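Putative hemin ABC transport system, membrane protein (Burkholderia cenocepacia J2315, PDB 5B57) probably forms the membrane-spanning part of an ABC importer that carries heme across the bacterial cytoplasmic membrane. Local coordinates at residues G144-I153 with A168-G177; T230-G238 with L301-G309. All blocks are in the same frame, centred on the assembly; numbering follows the deposited sequence. Where two conformers were deposited one is given.

Contact 1: G144-I153 with A168-G177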
loop_
_atom_site.group_PDB
_atom_site.type_symbol
_atom_site.label_atom_id
_atom_site.label_comp_id
_atom_site.label_asym_id
_atom_site.label_seq_id
_atom_site.Cartn_x
_atom_site.Cartn_y
_atom_site.Cartn_z
ATOM N N GLY A 144 19.652 14.505 -5.211
ATOM C CA GLY A 144 20.536 15.630 -4.959
ATOM C C GLY A 144 21.938 15.396 -5.488
ATOM O O GLY A 144 22.591 16.325 -5.980
ATOM N N ALA A 145 22.430 14.157 -5.364
ATOM C CA ALA A 145 23.704 13.815 -5.975
ATOM C C ALA A 145 23.663 14.138 -7.464
ATOM O O ALA A 145 24.488 14.917 -7.969
ATOM C CB ALA A 145 24.027 12.343 -5.719
ATOM N N ALA A 146 22.645 13.612 -8.158
ATOM C CA ALA A 146 22.484 13.857 -9.583
ATOM C C ALA A 146 22.213 15.320 -9.898
ATOM O O ALA A 146 22.627 15.802 -10.963
ATOM C CB ALA A 146 21.372 12.980 -10.128
ATOM N N LEU A 147 21.540 16.058 -9.012
ATOM C CA LEU A 147 21.447 17.502 -9.248
ATOM C C LEU A 147 22.812 18.165 -9.097
ATOM O O LEU A 147 23.253 18.903 -9.982
ATOM C CB LEU A 147 20.430 18.168 -8.318
ATOM C CG LEU A 147 20.212 19.675 -8.564
ATOM C CD1 LEU A 147 19.819 19.977 -10.014
ATOM C CD2 LEU A 147 19.178 20.256 -7.612
ATOM N N GLY A 148 23.501 17.900 -7.982
ATOM C CA GLY A 148 24.784 18.545 -7.746
ATOM C C GLY A 148 25.842 18.133 -8.751
ATOM O O GLY A 148 26.657 18.952 -9.184
ATOM N N ALA A 149 25.840 16.856 -9.133
ATOM C CA ALA A 149 26.754 16.388 -10.167
ATOM C C ALA A 149 26.501 17.086 -11.506
ATOM O O ALA A 149 27.449 17.416 -12.225
ATOM C CB ALA A 149 26.636 14.872 -10.314
ATOM N N THR A 150 25.235 17.316 -11.864
ATOM C CA THR A 150 24.962 17.930 -13.155
ATOM C C THR A 150 25.137 19.443 -13.098
ATOM O O THR A 150 25.624 20.053 -14.063
ATOM C CB THR A 150 23.554 17.562 -13.621
ATOM O OG1 THR A 150 23.467 16.148 -13.721
ATOM C CG2 THR A 150 23.266 18.129 -15.009
ATOM N N THR A 151 24.743 20.067 -11.980
ATOM C CA THR A 151 25.004 21.492 -11.793
ATOM C C THR A 151 26.470 21.823 -12.051
ATOM O O THR A 151 26.787 22.832 -12.691
ATOM C CB THR A 151 24.610 21.917 -10.384
ATOM O OG1 THR A 151 23.207 21.698 -10.196
ATOM C CG2 THR A 151 24.923 23.372 -10.173
ATOM N N LEU A 152 27.378 20.956 -11.586
ATOM C CA LEU A 152 28.805 21.208 -11.736
ATOM C C LEU A 152 29.305 20.882 -13.137
ATOM O O LEU A 152 30.087 21.652 -13.705
ATOM C CB LEU A 152 29.615 20.412 -10.710
ATOM C CG LEU A 152 31.138 20.616 -10.925
ATOM C CD1 LEU A 152 31.571 22.021 -10.641
ATOM C CD2 LEU A 152 31.989 19.696 -10.111
ATOM N N ILE A 153 28.905 19.741 -13.700
ATOM C CA ILE A 153 29.406 19.371 -15.027
ATOM C C ILE A 153 29.003 20.418 -16.065
ATOM O O ILE A 153 29.782 20.741 -16.969
ATOM C CB ILE A 153 28.923 17.958 -15.412
ATOM C CG1 ILE A 153 29.462 16.887 -14.459
ATOM C CG2 ILE A 153 29.244 17.628 -16.873
ATOM C CD1 ILE A 153 29.083 15.485 -14.874
ATOM N N ALA A 168 36.242 18.069 -7.170
ATOM C CA ALA A 168 35.080 18.933 -7.356
ATOM C C ALA A 168 33.807 18.138 -7.641
ATOM O O ALA A 168 32.743 18.466 -7.112
ATOM C CB ALA A 168 35.333 19.926 -8.493
ATOM N N LEU A 169 33.886 17.079 -8.460
ATOM C CA LEU A 169 32.660 16.356 -8.801
ATOM C C LEU A 169 32.050 15.652 -7.584
ATOM O O LEU A 169 30.907 15.982 -7.214
ATOM C CB LEU A 169 32.911 15.422 -9.981
ATOM C CG LEU A 169 31.629 14.802 -10.542
ATOM C CD1 LEU A 169 30.468 15.763 -10.584
ATOM C CD2 LEU A 169 31.950 14.420 -11.945
ATOM N N PRO A 170 32.745 14.728 -6.892
ATOM C CA PRO A 170 32.097 14.060 -5.744
ATOM C C PRO A 170 31.637 15.012 -4.655
ATOM O O PRO A 170 30.602 14.764 -4.024
ATOM C CB PRO A 170 33.187 13.112 -5.229
ATOM C CG PRO A 170 34.443 13.763 -5.631
ATOM C CD PRO A 170 34.166 14.340 -6.994
ATOM N N VAL A 171 32.366 16.100 -4.410
ATOM C CA VAL A 171 31.962 17.049 -3.372
ATOM C C VAL A 171 30.661 17.746 -3.754
ATOM O O VAL A 171 29.805 17.988 -2.898
ATOM C CB VAL A 171 33.105 18.046 -3.088
ATOM C CG1 VAL A 171 32.648 19.175 -2.190
ATOM C CG2 VAL A 171 34.267 17.321 -2.446
ATOM N N ALA A 172 30.474 18.055 -5.041
ATOM C CA ALA A 172 29.210 18.651 -5.478
ATOM C C ALA A 172 28.058 17.676 -5.297
ATOM O O ALA A 172 27.029 18.028 -4.722
ATOM C CB ALA A 172 29.303 19.097 -6.937
ATOM N N ALA A 173 28.219 16.436 -5.781
ATOM C CA ALA A 173 27.180 15.412 -5.634
ATOM C C ALA A 173 26.836 15.182 -4.167
ATOM O O ALA A 173 25.666 14.952 -3.819
ATOM C CB ALA A 173 27.645 14.106 -6.293
ATOM N N PHE A 174 27.839 15.267 -3.293
ATOM C CA PHE A 174 27.605 15.007 -1.887
ATOM C C PHE A 174 26.829 16.151 -1.245
ATOM O O PHE A 174 25.936 15.913 -0.423
ATOM C CB PHE A 174 28.945 14.766 -1.193
ATOM C CG PHE A 174 28.817 14.220 0.193
ATOM C CD1 PHE A 174 28.256 12.975 0.415
ATOM C CD2 PHE A 174 29.281 14.946 1.288
ATOM C CE1 PHE A 174 28.148 12.465 1.718
ATOM C CE2 PHE A 174 29.180 14.435 2.608
ATOM C CZ PHE A 174 28.616 13.204 2.821
ATOM N N ALA A 175 27.143 17.399 -1.610
ATOM C CA ALA A 175 26.405 18.529 -1.052
ATOM C C ALA A 175 24.959 18.527 -1.534
ATOM O O ALA A 175 24.029 18.633 -0.730
ATOM C CB ALA A 175 27.081 19.838 -1.418
ATOM N N GLY A 176 24.750 18.373 -2.837
ATOM C CA GLY A 176 23.394 18.274 -3.342
ATOM C C GLY A 176 22.646 17.092 -2.755
ATOM O O GLY A 176 21.457 17.192 -2.423
ATOM N N GLY A 177 23.336 15.957 -2.616
ATOM C CA GLY A 177 22.698 14.779 -2.055
ATOM C C GLY A 177 22.145 15.050 -0.675
ATOM O O GLY A 177 20.982 14.763 -0.383
#
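The flat groups that meet between Gly144 and Gly176 are the peptide groups of the two backbones. Each glycine offers its CA-H to the carbonyl oxygen of the other: Gly144 CA lies 3.1 Å from Gly176 O, and Gly176 CA returns the contact to Gly144 O. This is small-residue helix packing of the GxxxG kind. Gly144 and Gly148 are spaced four apart on one helix, facing Ala172 and Gly176 with the same spacing on the other. The helices run roughly antiparallel, their directions 138° apart, and the axes come within 6.4 Å, a separation that the small residues on both faces allow. At Gly144, Gly148 and Gly176 the opposite backbone lies where a side chain would begin, which is why glycine suits all three.

Alongside this glycine face, alanines pair off. Ala145 CB packs 4.1 Å from Ala173 CB, while Ala145 CA sits 3.1 Å from Ala173 O in another CA-H...O contact. Ala172 directs its methyl group at the opposite backbone, with CB 3.5 Å from Gly148 O.

Toward Leu152, Ile153, Ala168 and Leu169 the helices splay, and longer side chains bridge the wider gap. Leu152 has CG anti to the backbone N (chi1 177°) and sends CD2 to within 3.7 Å of Ala168 CB. Leu169, also trans about its first torsion (chi1 -171°), reaches back with CD1 and lies 3.9 Å from Ala149 CB. Trp232 of helix 223-234 packs on Ala149, and Val302 of helix 283-305 packs on Ala145. Ile153 closes the row, its chain slanting across that of Leu169, with CG1 4.2 Å from Leu169 CD1.

Contact 2: T230-G238 with L301-G309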
loop_
_atom_site.group_PDB
_atom_site.type_symbol
_atom_site.label_atom_id
_atom_site.label_comp_id
_atom_site.label_asym_id
_atom_site.label_seq_id
_atom_site.Cartn_x
_atom_site.Cartn_y
_atom_site.Cartn_z
ATOM N N THR A 230 25.829 11.260 -18.863
ATOM C CA THR A 230 25.325 9.914 -19.115
ATOM C C THR A 230 26.267 8.863 -18.542
ATOM O O THR A 230 25.802 7.849 -18.016
ATOM C CB THR A 230 25.071 9.660 -20.603
ATOM O OG1 THR A 230 26.293 9.295 -21.232
ATOM C CG2 THR A 230 24.522 10.876 -21.285
ATOM N N PHE A 231 27.583 9.076 -18.612
ATOM C CA PHE A 231 28.491 8.088 -18.021
ATOM C C PHE A 231 28.278 7.985 -16.516
ATOM O O PHE A 231 28.120 6.884 -15.969
ATOM C CB PHE A 231 29.947 8.431 -18.334
ATOM C CG PHE A 231 30.910 7.927 -17.293
ATOM C CD1 PHE A 231 31.372 6.604 -17.346
ATOM C CD2 PHE A 231 31.330 8.762 -16.241
ATOM C CE1 PHE A 231 32.242 6.129 -16.390
ATOM C CE2 PHE A 231 32.189 8.286 -15.263
ATOM C CZ PHE A 231 32.657 6.958 -15.339
ATOM N N TRP A 232 28.295 9.132 -15.826
ATOM C CA TRP A 232 28.038 9.158 -14.388
ATOM C C TRP A 232 26.673 8.567 -14.064
ATOM O O TRP A 232 26.508 7.911 -13.036
ATOM C CB TRP A 232 28.154 10.599 -13.889
ATOM C CG TRP A 232 27.999 10.810 -12.415
ATOM C CD1 TRP A 232 28.997 10.855 -11.478
ATOM C CD2 TRP A 232 26.776 11.060 -11.699
ATOM N NE1 TRP A 232 28.467 11.101 -10.217
ATOM C CE2 TRP A 232 27.110 11.229 -10.336
ATOM C CE3 TRP A 232 25.436 11.151 -12.079
ATOM C CZ2 TRP A 232 26.171 11.473 -9.382
ATOM C CZ3 TRP A 232 24.523 11.394 -11.131
ATOM C CH2 TRP A 232 24.884 11.544 -9.792
ATOM N N SER A 233 25.690 8.764 -14.944
ATOM C CA SER A 233 24.329 8.289 -14.712
ATOM C C SER A 233 24.139 6.814 -15.042
ATOM O O SER A 233 23.100 6.243 -14.687
ATOM C CB SER A 233 23.320 9.114 -15.521
ATOM O OG SER A 233 23.150 8.610 -16.844
ATOM N N LEU A 234 25.087 6.184 -15.712
ATOM C CA LEU A 234 25.017 4.747 -15.868
ATOM C C LEU A 234 25.733 4.018 -14.727
ATOM O O LEU A 234 25.630 2.786 -14.624
ATOM C CB LEU A 234 25.582 4.350 -17.234
ATOM C CG LEU A 234 24.897 4.916 -18.486
ATOM C CD1 LEU A 234 25.619 4.545 -19.787
ATOM C CD2 LEU A 234 23.427 4.522 -18.566
ATOM N N GLY A 235 26.415 4.749 -13.832
ATOM C CA GLY A 235 27.153 4.102 -12.754
ATOM C C GLY A 235 28.463 3.444 -13.169
ATOM O O GLY A 235 28.492 2.582 -14.055
ATOM N N SER A 236 29.565 3.821 -12.541
ATOM C CA SER A 236 30.850 3.251 -12.907
ATOM C C SER A 236 31.742 3.297 -11.683
ATOM O O SER A 236 31.691 4.258 -10.909
ATOM C CB SER A 236 31.473 4.021 -14.077
ATOM O OG SER A 236 32.788 3.617 -14.416
ATOM N N LEU A 237 32.534 2.252 -11.486
ATOM C CA LEU A 237 33.591 2.342 -10.488
ATOM C C LEU A 237 34.914 2.859 -11.071
ATOM O O LEU A 237 35.924 2.877 -10.353
ATOM C CB LEU A 237 33.811 0.980 -9.815
ATOM C CG LEU A 237 32.539 0.402 -9.230
ATOM C CD1 LEU A 237 32.754 -1.021 -8.788
ATOM C CD2 LEU A 237 32.097 1.258 -8.068
ATOM N N GLY A 238 34.921 3.295 -12.337
ATOM C CA GLY A 238 36.140 3.652 -13.035
ATOM C C GLY A 238 36.769 4.963 -12.592
ATOM O O GLY A 238 37.878 5.267 -13.037
ATOM N N LEU A 301 28.357 7.552 -1.546
ATOM C CA LEU A 301 28.612 6.509 -2.543
ATOM C C LEU A 301 28.204 6.942 -3.941
ATOM O O LEU A 301 28.963 6.767 -4.901
ATOM C CB LEU A 301 27.875 5.235 -2.162
ATOM C CG LEU A 301 28.558 4.586 -0.977
ATOM C CD1 LEU A 301 27.696 3.480 -0.353
ATOM C CD2 LEU A 301 29.888 4.068 -1.476
ATOM N N VAL A 302 26.988 7.468 -4.077
ATOM C CA VAL A 302 26.549 8.009 -5.353
ATOM C C VAL A 302 27.529 9.061 -5.833
ATOM O O VAL A 302 27.688 9.251 -7.038
ATOM C CB VAL A 302 25.122 8.568 -5.214
ATOM C CG1 VAL A 302 24.511 8.825 -6.570
ATOM C CG2 VAL A 302 24.277 7.585 -4.478
ATOM N N SER A 303 28.235 9.725 -4.905
ATOM C CA SER A 303 29.134 10.823 -5.260
ATOM C C SER A 303 30.268 10.366 -6.145
ATOM O O SER A 303 30.792 11.158 -6.943
ATOM C CB SER A 303 29.728 11.467 -4.012
ATOM O OG SER A 303 28.817 12.403 -3.458
ATOM N N CYS A 304 30.678 9.115 -6.026
ATOM C CA CYS A 304 31.823 8.675 -6.782
ATOM C C CYS A 304 31.578 7.378 -7.521
ATOM O O CYS A 304 32.507 6.857 -8.150
ATOM C CB CYS A 304 33.020 8.533 -5.856
ATOM S SG CYS A 304 32.639 7.406 -4.550
ATOM N N ALA A 305 30.359 6.847 -7.484
ATOM C CA ALA A 305 30.001 5.694 -8.291
ATOM C C ALA A 305 28.909 5.964 -9.308
ATOM O O ALA A 305 28.810 5.215 -10.287
ATOM C CB ALA A 305 29.538 4.529 -7.403
ATOM N N GLY A 306 28.080 6.982 -9.100
ATOM C CA GLY A 306 26.989 7.263 -10.003
ATOM C C GLY A 306 25.736 6.534 -9.574
ATOM O O GLY A 306 25.567 6.243 -8.397
ATOM N N ILE A 307 24.854 6.210 -10.509
ATOM C CA ILE A 307 23.577 5.611 -10.136
ATOM C C ILE A 307 23.678 4.094 -10.272
ATOM O O ILE A 307 23.872 3.560 -11.370
ATOM C CB ILE A 307 22.414 6.169 -10.976
ATOM C CG1 ILE A 307 22.343 7.692 -10.906
ATOM C CG2 ILE A 307 21.144 5.661 -10.425
ATOM C CD1 ILE A 307 21.782 8.228 -9.589
ATOM N N ILE A 308 23.575 3.411 -9.146
ATOM C CA ILE A 308 23.494 1.962 -9.089
ATOM C C ILE A 308 22.576 1.829 -7.909
ATOM O O ILE A 308 22.875 2.458 -6.898
ATOM C CB ILE A 308 24.869 1.315 -8.822
ATOM C CG1 ILE A 308 25.964 1.859 -9.756
ATOM C CG2 ILE A 308 24.775 -0.168 -8.945
ATOM C CD1 ILE A 308 27.216 2.340 -9.024
ATOM N N GLY A 309 21.485 1.065 -7.954
ATOM C CA GLY A 309 21.153 0.088 -8.960
ATOM C C GLY A 309 20.796 -1.252 -8.290
ATOM O O GLY A 309 21.601 -2.173 -8.331
HETATM O O HOH W 1 22.237 3.268 -13.682
#
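Gly235 and Gly306 face each other where two helices of this FecCD-family permease end, each being the first residue to leave its helix and each with positive phi. Glycine suits both: the backbone angles favour it, and the opposite segment lies close on the side where a CB would stand.

Backbone polar bonds tie the two turns together. Ser236 N donates to Ala305 O at 2.8 Å, with an N-H...O angle of 154°, and Gly235 CA adds a CA-H...O contact to the same oxygen. In the other direction Ala305 CA approaches Ser236 O. Ile307 N reaches Trp232 O only weakly, at 3.5 Å. Beside it a water donates to Ser233 O at 3.3 Å and to Ile307 O at 2.8 Å, bridging the two segments.

The aromatic contact belongs to Trp232, modelled in two conformers, and is less certain for that reason. In the one described, CG lies anti to the backbone N (chi1 -177°), which carries the indole across to Gly306. There Gly306 CA makes a CH-pi contact 4.0 Å from the centroid of the five-membered ring, 11° off its normal. Ser303 O lies at the ring edge.

Apolar side chains fill in around this polar framework. Trp232 CZ2 meets Val302 CG1 at 4.2 Å, Ile307 packs CB on Ser233 O with CG1 oblique to the indole, and Ile308 CG1 rests on Gly235 CA. Leu237, long and apolar, touches helices 94-128 and 360-378, and its CD2 lies 4.2 Å from Ala305 CB. Past the helix, Ser236 and Gly238 form an ST turn, Ser236 OG accepting from Gly238 N at 3.0 Å.

How the contacts relate
Contact 1 is partly buried and joins two consecutive helices, 141-154 and 168-188; contact 2 lies deeper, nearer the centre of the chain, and brings together the ends of helices 223-234 and 283-305, distant in sequence. Contact 1 relies on small side chains and carbonyl-to-CA contacts, whereas contact 2, at helix ends where peptide groups lose their helical partners, adds backbone hydrogen bonds, one of them weak, and a water. Their centres are 12 Å apart, and they touch directly. Ser303 OG, bonded to Gly299 O in its own helix, probably also bonds to Pro170 O, and Trp232 packs on Ala146. Contact 2 alone reaches the second subunit, another copy of this protein, through Thr230 and Leu234.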